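Local coordinates for protein 6-phosphogluconate dehydrogenase (Decarboxylating) (Geobacter metallireducens, PDB 4E21) that probably catalyses the NADP-dependent oxidative decarboxylation of 6-phosphogluconate in the pentose phosphate pathway, at residues 70-78 against 99-107; 152-163 against 196-206. All blocks are in the same frame, centred on the assembly; numbering follows the deposited sequence.

Interaction 1 of 2, residues 70-78 against 99-107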
loop_
_atom_site.group_PDB
_atom_site.type_symbol
_atom_site.label_atom_id
_atom_site.label_comp_id
_atom_site.label_asym_id
_atom_site.label_seq_id
_atom_site.Cartn_x
_atom_site.Cartn_y
_atom_site.Cartn_z
ATOM N N ARG B 70 -28.833 -41.979 8.185
ATOM C CA ARG B 70 -29.468 -41.125 9.188
ATOM C C ARG B 70 -28.648 -40.938 10.446
ATOM O O ARG B 70 -29.103 -40.316 11.400
ATOM C CB ARG B 70 -30.872 -41.613 9.550
ATOM C CG ARG B 70 -31.121 -43.071 9.261
ATOM C CD ARG B 70 -31.844 -43.248 7.927
ATOM N NE ARG B 70 -32.122 -44.663 7.671
ATOM C CZ ARG B 70 -31.640 -45.349 6.636
ATOM N NH1 ARG B 70 -30.870 -44.740 5.729
ATOM N NH2 ARG B 70 -31.944 -46.640 6.495
ATOM N N SER B 71 -27.430 -41.456 10.448
ATOM C CA SER B 71 -26.563 -41.261 11.593
ATOM C C SER B 71 -25.142 -41.508 11.161
ATOM O O SER B 71 -24.897 -42.186 10.170
ATOM C CB SER B 71 -26.927 -42.242 12.714
ATOM O OG SER B 71 -26.642 -43.583 12.336
ATOM N N ILE B 72 -24.197 -40.968 11.910
ATOM C CA ILE B 72 -22.813 -41.293 11.639
ATOM C C ILE B 72 -22.621 -42.820 11.619
ATOM O O ILE B 72 -21.861 -43.347 10.792
ATOM C CB ILE B 72 -21.860 -40.618 12.643
ATOM C CG1 ILE B 72 -20.420 -40.797 12.167
ATOM C CG2 ILE B 72 -22.100 -41.116 14.069
ATOM C CD1 ILE B 72 -20.182 -40.110 10.805
ATOM N N GLU B 73 -23.341 -43.522 12.498
ATOM C CA GLU B 73 -23.203 -44.977 12.625
ATOM C C GLU B 73 -23.575 -45.732 11.354
ATOM O O GLU B 73 -22.778 -46.519 10.834
ATOM C CB GLU B 73 -24.002 -45.506 13.819
ATOM C CG GLU B 73 -23.368 -45.204 15.178
ATOM C CD GLU B 73 -23.620 -43.771 15.644
ATOM O OE1 GLU B 73 -24.319 -43.020 14.923
ATOM O OE2 GLU B 73 -23.119 -43.399 16.735
ATOM N N GLU B 74 -24.786 -45.496 10.851
ATOM C CA GLU B 74 -25.202 -46.110 9.591
ATOM C C GLU B 74 -24.274 -45.706 8.441
ATOM O O GLU B 74 -23.976 -46.506 7.544
ATOM C CB GLU B 74 -26.639 -45.728 9.237
ATOM C CG GLU B 74 -27.147 -46.525 8.046
ATOM C CD GLU B 74 -28.381 -45.933 7.404
ATOM O OE1 GLU B 74 -29.003 -45.044 8.025
ATOM O OE2 GLU B 74 -28.717 -46.356 6.270
ATOM N N PHE B 75 -23.832 -44.454 8.464
ATOM C CA PHE B 75 -22.901 -43.967 7.465
ATOM C C PHE B 75 -21.648 -44.848 7.437
ATOM O O PHE B 75 -21.310 -45.425 6.410
ATOM C CB PHE B 75 -22.539 -42.509 7.755
ATOM C CG PHE B 75 -21.555 -41.923 6.797
ATOM C CD1 PHE B 75 -21.961 -41.504 5.528
ATOM C CD2 PHE B 75 -20.226 -41.764 7.159
ATOM C CE1 PHE B 75 -21.057 -40.937 4.624
ATOM C CE2 PHE B 75 -19.307 -41.193 6.268
ATOM C CZ PHE B 75 -19.725 -40.782 4.990
ATOM N N CYS B 76 -20.954 -44.962 8.560
ATOM C CA CYS B 76 -19.737 -45.777 8.585
ATOM C C CYS B 76 -20.024 -47.246 8.286
ATOM O O CYS B 76 -19.239 -47.932 7.600
ATOM C CB CYS B 76 -19.028 -45.635 9.918
ATOM S SG CYS B 76 -18.399 -43.982 10.129
ATOM N N ALA B 77 -21.165 -47.707 8.794
ATOM C CA ALA B 77 -21.619 -49.066 8.560
ATOM C C ALA B 77 -21.729 -49.369 7.063
ATOM O O ALA B 77 -21.365 -50.469 6.618
ATOM C CB ALA B 77 -22.955 -49.282 9.238
ATOM N N LYS B 78 -22.223 -48.385 6.302
ATOM C CA LYS B 78 -22.520 -48.563 4.889
ATOM C C LYS B 78 -21.278 -48.476 4.012
ATOM O O LYS B 78 -21.312 -48.857 2.836
ATOM C CB LYS B 78 -23.522 -47.511 4.432
ATOM C CG LYS B 78 -24.950 -47.771 4.835
ATOM C CD LYS B 78 -25.877 -46.834 4.089
ATOM C CE LYS B 78 -27.283 -47.409 3.954
ATOM N NZ LYS B 78 -28.074 -46.604 2.972
ATOM N N GLN B 99 -13.937 -36.259 16.130
ATOM C CA GLN B 99 -14.136 -36.855 17.447
ATOM C C GLN B 99 -15.274 -37.872 17.406
ATOM O O GLN B 99 -15.149 -38.980 17.921
ATOM C CB GLN B 99 -14.436 -35.773 18.493
ATOM C CG GLN B 99 -13.185 -35.071 19.041
ATOM C CD GLN B 99 -13.454 -33.638 19.532
ATOM O OE1 GLN B 99 -14.608 -33.234 19.713
ATOM N NE2 GLN B 99 -12.382 -32.870 19.745
ATOM N N ARG B 100 -16.368 -37.477 16.769
ATOM C CA ARG B 100 -17.574 -38.283 16.656
ATOM C C ARG B 100 -17.441 -39.534 15.772
ATOM O O ARG B 100 -17.913 -40.607 16.151
ATOM C CB ARG B 100 -18.748 -37.419 16.157
ATOM C CG ARG B 100 -20.099 -38.117 16.228
ATOM C CD ARG B 100 -20.465 -38.486 17.698
ATOM N NE ARG B 100 -21.370 -39.633 17.801
ATOM C CZ ARG B 100 -22.673 -39.600 17.515
ATOM N NH1 ARG B 100 -23.247 -38.475 17.089
ATOM N NH2 ARG B 100 -23.405 -40.704 17.646
HETATM N N MSE B 101 -16.823 -39.424 14.600
HETATM C CA MSE B 101 -16.804 -40.581 13.713
HETATM C C MSE B 101 -15.564 -41.496 13.775
HETATM O O MSE B 101 -15.645 -42.670 13.393
HETATM C CB MSE B 101 -17.079 -40.173 12.276
HETATM C CG MSE B 101 -15.859 -39.809 11.539
HETATM SE SE MSE B 101 -16.155 -39.661 9.627
HETATM C CE MSE B 101 -14.698 -38.398 9.421
ATOM N N THR B 102 -14.435 -40.971 14.242
ATOM C CA THR B 102 -13.196 -41.746 14.296
ATOM C C THR B 102 -13.284 -43.095 15.062
ATOM O O THR B 102 -12.675 -44.084 14.631
ATOM C CB THR B 102 -12.017 -40.876 14.794
ATOM O OG1 THR B 102 -11.722 -39.888 13.801
ATOM C CG2 THR B 102 -10.766 -41.710 15.052
ATOM N N PRO B 103 -14.039 -43.144 16.180
ATOM C CA PRO B 103 -14.250 -44.420 16.893
ATOM C C PRO B 103 -14.943 -45.497 16.062
ATOM O O PRO B 103 -14.832 -46.669 16.408
ATOM C CB PRO B 103 -15.139 -44.024 18.076
ATOM C CG PRO B 103 -14.808 -42.557 18.318
ATOM C CD PRO B 103 -14.564 -41.990 16.938
ATOM N N LEU B 104 -15.641 -45.114 14.995
ATOM C CA LEU B 104 -16.248 -46.083 14.083
ATOM C C LEU B 104 -15.359 -46.405 12.890
ATOM O O LEU B 104 -15.672 -47.300 12.116
ATOM C CB LEU B 104 -17.609 -45.612 13.557
ATOM C CG LEU B 104 -18.864 -45.539 14.445
ATOM C CD1 LEU B 104 -18.639 -46.212 15.782
ATOM C CD2 LEU B 104 -19.313 -44.066 14.632
ATOM N N LEU B 105 -14.264 -45.670 12.722
ATOM C CA LEU B 105 -13.406 -45.873 11.550
ATOM C C LEU B 105 -12.337 -46.920 11.864
ATOM O O LEU B 105 -12.226 -47.390 13.001
ATOM C CB LEU B 105 -12.760 -44.559 11.076
ATOM C CG LEU B 105 -13.680 -43.443 10.557
ATOM C CD1 LEU B 105 -12.885 -42.202 10.140
ATOM C CD2 LEU B 105 -14.532 -43.926 9.402
ATOM N N ALA B 106 -11.545 -47.271 10.860
ATOM C CA ALA B 106 -10.590 -48.352 11.025
ATOM C C ALA B 106 -9.284 -48.019 10.338
ATOM O O ALA B 106 -9.255 -47.237 9.378
ATOM C CB ALA B 106 -11.174 -49.645 10.461
ATOM N N ALA B 107 -8.206 -48.615 10.825
ATOM C CA ALA B 107 -6.907 -48.486 10.186
ATOM C C ALA B 107 -6.975 -48.721 8.659
ATOM O O ALA B 107 -7.703 -49.585 8.171
ATOM C CB ALA B 107 -5.879 -49.402 10.857
#

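Interaction 2 of 2, residues 152-163 against 196-206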
loop_
_atom_site.group_PDB
_atom_site.type_symbol
_atom_site.label_atom_id
_atom_site.label_comp_id
_atom_site.label_asym_id
_atom_site.label_seq_id
_atom_site.Cartn_x
_atom_site.Cartn_y
_atom_site.Cartn_z
ATOM N N TYR B 152 -13.241 -29.211 -10.727
ATOM C CA TYR B 152 -12.697 -28.388 -9.659
ATOM C C TYR B 152 -11.193 -28.470 -9.757
ATOM O O TYR B 152 -10.638 -29.541 -10.040
ATOM C CB TYR B 152 -13.121 -28.932 -8.290
ATOM C CG TYR B 152 -14.619 -29.068 -8.101
ATOM C CD1 TYR B 152 -15.280 -30.242 -8.447
ATOM C CD2 TYR B 152 -15.375 -28.019 -7.576
ATOM C CE1 TYR B 152 -16.655 -30.368 -8.280
ATOM C CE2 TYR B 152 -16.749 -28.129 -7.414
ATOM C CZ TYR B 152 -17.387 -29.312 -7.765
ATOM O OH TYR B 152 -18.754 -29.434 -7.594
ATOM N N CYS B 153 -10.527 -27.344 -9.537
ATOM C CA CYS B 153 -9.082 -27.364 -9.364
ATOM C C CYS B 153 -8.808 -27.858 -7.944
ATOM O O CYS B 153 -9.390 -27.347 -7.000
ATOM C CB CYS B 153 -8.500 -25.963 -9.537
ATOM S SG CYS B 153 -6.724 -25.970 -9.357
ATOM N N LEU B 154 -7.933 -28.850 -7.810
ATOM C CA LEU B 154 -7.708 -29.545 -6.532
ATOM C C LEU B 154 -6.252 -29.497 -6.106
ATOM O O LEU B 154 -5.343 -29.888 -6.858
ATOM C CB LEU B 154 -8.138 -31.011 -6.615
ATOM C CG LEU B 154 -9.604 -31.259 -6.950
ATOM C CD1 LEU B 154 -9.924 -32.755 -6.924
ATOM C CD2 LEU B 154 -10.492 -30.514 -5.988
HETATM N N MSE B 155 -6.037 -29.003 -4.900
HETATM C CA MSE B 155 -4.704 -28.876 -4.359
HETATM C C MSE B 155 -4.637 -29.765 -3.120
HETATM O O MSE B 155 -5.364 -29.554 -2.138
HETATM C CB MSE B 155 -4.420 -27.406 -4.041
HETATM C CG MSE B 155 -4.383 -26.509 -5.302
HETATM SE SE MSE B 155 -5.120 -24.753 -4.915
HETATM C CE MSE B 155 -6.927 -24.970 -5.635
ATOM N N ILE B 156 -3.766 -30.774 -3.190
ATOM C CA ILE B 156 -3.836 -31.937 -2.310
ATOM C C ILE B 156 -2.585 -32.087 -1.457
ATOM O O ILE B 156 -1.467 -32.058 -1.977
ATOM C CB ILE B 156 -4.056 -33.211 -3.149
ATOM C CG1 ILE B 156 -5.195 -32.989 -4.160
ATOM C CG2 ILE B 156 -4.320 -34.421 -2.251
ATOM C CD1 ILE B 156 -5.213 -33.994 -5.325
ATOM N N GLY B 157 -2.774 -32.205 -0.144
ATOM C CA GLY B 157 -1.675 -32.493 0.769
ATOM C C GLY B 157 -1.890 -33.796 1.539
ATOM O O GLY B 157 -3.027 -34.182 1.829
ATOM N N GLY B 158 -0.799 -34.470 1.892
ATOM C CA GLY B 158 -0.881 -35.687 2.688
ATOM C C GLY B 158 0.028 -36.786 2.177
ATOM O O GLY B 158 0.832 -36.545 1.282
ATOM N N GLU B 159 -0.089 -37.989 2.735
ATOM C CA GLU B 159 0.820 -39.081 2.376
ATOM C C GLU B 159 0.685 -39.540 0.924
ATOM O O GLU B 159 -0.418 -39.658 0.396
ATOM C CB GLU B 159 0.598 -40.278 3.297
ATOM C CG GLU B 159 1.171 -40.111 4.698
ATOM C CD GLU B 159 0.639 -41.163 5.650
ATOM O OE1 GLU B 159 0.227 -42.249 5.162
ATOM O OE2 GLU B 159 0.608 -40.901 6.877
ATOM N N LYS B 160 1.809 -39.827 0.287
ATOM C CA LYS B 160 1.772 -40.257 -1.102
ATOM C C LYS B 160 0.849 -41.463 -1.346
ATOM O O LYS B 160 -0.008 -41.424 -2.232
ATOM C CB LYS B 160 3.179 -40.544 -1.626
ATOM C CG LYS B 160 3.217 -40.524 -3.148
ATOM C CD LYS B 160 4.592 -40.204 -3.699
ATOM C CE LYS B 160 5.504 -41.424 -3.638
ATOM N NZ LYS B 160 6.473 -41.467 -4.784
ATOM N N GLN B 161 1.012 -42.522 -0.555
ATOM C CA GLN B 161 0.199 -43.728 -0.730
ATOM C C GLN B 161 -1.305 -43.443 -0.796
ATOM O O GLN B 161 -2.011 -44.004 -1.627
ATOM C CB GLN B 161 0.479 -44.735 0.387
ATOM C CG GLN B 161 -0.732 -45.592 0.764
ATOM C CD GLN B 161 -1.368 -45.235 2.126
ATOM O OE1 GLN B 161 -2.256 -45.947 2.601
ATOM N NE2 GLN B 161 -0.907 -44.148 2.757
ATOM N N ALA B 162 -1.791 -42.574 0.083
ATOM C CA ALA B 162 -3.222 -42.307 0.159
ATOM C C ALA B 162 -3.673 -41.507 -1.034
ATOM O O ALA B 162 -4.769 -41.711 -1.560
ATOM C CB ALA B 162 -3.565 -41.566 1.440
ATOM N N VAL B 163 -2.824 -40.580 -1.458
ATOM C CA VAL B 163 -3.161 -39.722 -2.578
ATOM C C VAL B 163 -3.196 -40.506 -3.889
ATOM O O VAL B 163 -4.033 -40.231 -4.771
ATOM C CB VAL B 163 -2.199 -38.520 -2.682
ATOM C CG1 VAL B 163 -2.438 -37.742 -3.991
ATOM C CG2 VAL B 163 -2.394 -37.624 -1.468
ATOM N N GLY B 196 -5.584 -30.598 -13.777
ATOM C CA GLY B 196 -6.274 -29.731 -12.843
ATOM C C GLY B 196 -6.345 -30.260 -11.406
ATOM O O GLY B 196 -7.161 -29.805 -10.611
ATOM N N TYR B 197 -5.483 -31.214 -11.064
ATOM C CA TYR B 197 -5.274 -31.563 -9.668
ATOM C C TYR B 197 -3.801 -31.840 -9.421
ATOM O O TYR B 197 -3.059 -32.182 -10.347
ATOM C CB TYR B 197 -6.169 -32.732 -9.215
ATOM C CG TYR B 197 -5.831 -34.081 -9.820
ATOM C CD1 TYR B 197 -6.247 -34.410 -11.113
ATOM C CD2 TYR B 197 -5.114 -35.034 -9.093
ATOM C CE1 TYR B 197 -5.950 -35.647 -11.671
ATOM C CE2 TYR B 197 -4.821 -36.273 -9.634
ATOM C CZ TYR B 197 -5.241 -36.572 -10.924
ATOM O OH TYR B 197 -4.951 -37.797 -11.468
ATOM N N LEU B 198 -3.370 -31.667 -8.174
ATOM C CA LEU B 198 -1.943 -31.667 -7.888
ATOM C C LEU B 198 -1.719 -32.057 -6.458
ATOM O O LEU B 198 -2.303 -31.455 -5.554
ATOM C CB LEU B 198 -1.369 -30.262 -8.049
ATOM C CG LEU B 198 0.100 -30.100 -8.460
ATOM C CD1 LEU B 198 0.703 -28.821 -7.833
ATOM C CD2 LEU B 198 0.976 -31.329 -8.191
ATOM N N HIS B 199 -0.853 -33.042 -6.257
ATOM C CA HIS B 199 -0.399 -33.404 -4.922
ATOM C C HIS B 199 0.706 -32.417 -4.581
ATOM O O HIS B 199 1.801 -32.476 -5.143
ATOM C CB HIS B 199 0.117 -34.848 -4.889
ATOM C CG HIS B 199 0.572 -35.292 -3.544
ATOM N ND1 HIS B 199 1.374 -36.396 -3.352
ATOM C CD2 HIS B 199 0.342 -34.780 -2.310
ATOM C CE1 HIS B 199 1.614 -36.549 -2.063
ATOM N NE2 HIS B 199 1.002 -35.576 -1.407
ATOM N N CYS B 200 0.407 -31.494 -3.675
ATOM C CA CYS B 200 1.283 -30.354 -3.449
ATOM C C CYS B 200 2.407 -30.621 -2.463
ATOM O O CYS B 200 3.425 -29.927 -2.479
ATOM C CB CYS B 200 0.454 -29.168 -2.983
ATOM S SG CYS B 200 -0.604 -28.506 -4.298
ATOM N N GLY B 201 2.228 -31.622 -1.599
ATOM C CA GLY B 201 3.187 -31.874 -0.536
ATOM C C GLY B 201 2.574 -32.670 0.597
ATOM O O GLY B 201 1.472 -33.206 0.463
ATOM N N PRO B 202 3.283 -32.754 1.727
ATOM C CA PRO B 202 2.760 -33.551 2.840
ATOM C C PRO B 202 1.594 -32.826 3.506
ATOM O O PRO B 202 1.150 -31.785 3.045
ATOM C CB PRO B 202 3.949 -33.618 3.800
ATOM C CG PRO B 202 4.676 -32.300 3.544
ATOM C CD PRO B 202 4.605 -32.180 2.029
ATOM N N SER B 203 1.124 -33.352 4.623
ATOM C CA SER B 203 -0.074 -32.817 5.246
ATOM C C SER B 203 -0.078 -31.264 5.374
ATOM O O SER B 203 0.908 -30.651 5.816
ATOM C CB SER B 203 -0.286 -33.529 6.595
ATOM O OG SER B 203 -1.423 -33.032 7.269
ATOM N N GLY B 204 -1.188 -30.644 4.968
ATOM C CA GLY B 204 -1.359 -29.199 5.048
ATOM C C GLY B 204 -1.041 -28.465 3.749
ATOM O O GLY B 204 -1.458 -27.321 3.551
ATOM N N ALA B 205 -0.306 -29.121 2.855
ATOM C CA ALA B 205 0.240 -28.461 1.674
ATOM C C ALA B 205 -0.857 -28.045 0.690
ATOM O O ALA B 205 -0.739 -26.994 0.027
ATOM C CB ALA B 205 1.275 -29.337 0.988
ATOM N N GLY B 206 -1.905 -28.868 0.586
ATOM C CA GLY B 206 -3.033 -28.570 -0.277
ATOM C C GLY B 206 -3.750 -27.305 0.194
ATOM O O GLY B 206 -4.034 -26.413 -0.603
#

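Interaction 1 of 2, residues 70-78 against 99-107
R100 is the first residue of 99-107 to meet I72 and E73, where helices 72-78 and 94-101 pack together against the parallel strands of the Rossmann-type NAD-binding domain. With CG anti to the backbone N (chi1 -170°) and a bend at chi2, its chain carries the guanidinium alongside I72, the two side chains running in opposite directions. NH2 of R100 then lies 2.9 Å from E73 OE2 in a salt bridge; the hydrogen bond within it is weak, bent to 120° at the hydrogen, and the carboxylate and guanidinium planes are 57° apart. I72 CG2 sits under the same group, 3.8 Å from R100 CZ and over the middle of one face. At the selenomethionine M101 the meeting is tight: CB lies 3.4 Å from I72 CG1 and just as near I72 CD1, while the rest of the M101 chain leads off toward I28, V85 and L87 of the sheet. Cutting I72 back to an alanine here would probably open a gap beside M101 CB and strip the apolar cover from that guanidinium face. After the chain passes into a 3-10 turn, L104 points back at the helix, its CD2 4.1 Å from I72 CG2 and its CB against CB and SG of C76. L105 finishes the contact: its CD2 reaches the same sulfur, C76 SG, at 3.9 Å.

Interaction 2 of 2, residues 152-163 against 196-206
H199 lies across the end of strand 153-157, where that strand pairs in parallel with 197-201 through backbone bonds such as I156 N to L198 O, 2.9 Å. CB of H199 starts 4.0 Å from V163 CG1, and a chi1 of -179° swings the imidazole away from its own backbone N, toward the turn at G158. CG and ND1 keep to the same V163 methyl. CD2 of H199 comes edge-on to the backbone, 3.3 Å from I156 O, which lies in the ring plane; CE1 approaches K160 CA. At the tip, H199 NE2 donates to G158 O, 2.9 Å away, with 139° at the hydrogen. V163 CG2 covers one face, 4.0 Å from the H199 ring centroid, a CH-pi contact that together with the bond to G158 fixes the ring's rotation and ties the strand to the start of helix 160-165. Further along, G206 packs its CA 3.1 Å from M155 O, so close that any side chain there would clash. Strand 153-157 runs between antiparallel strand 135-142 and strand 197-201; helix 167-173 covers L154 and I156 through F170, while M155 and L198 on the other face pack against W269 and I265 of the second subunit.

Overall arrangement
Both segments of interaction 1 come earlier in the chain than those of interaction 2; the centres of the two contacts are 24 Å apart, and their nearest atoms, about 8 Å apart, do not touch. Both belong to one mixed sheet with its flanking helices. Interaction 1 joins two helices that lie over strands 24-28 and 84-87, in the parallel, Rossmann-type part of the sheet. Interaction 2 adds the last strand within the chain, 197-201, beyond strands 135-142 and 153-157, and leads straight into the long helix 205-232. One contact therefore packs the outer layer of the NAD-binding domain, whereas the other joins that domain to the helical C-terminal region and faces a second subunit.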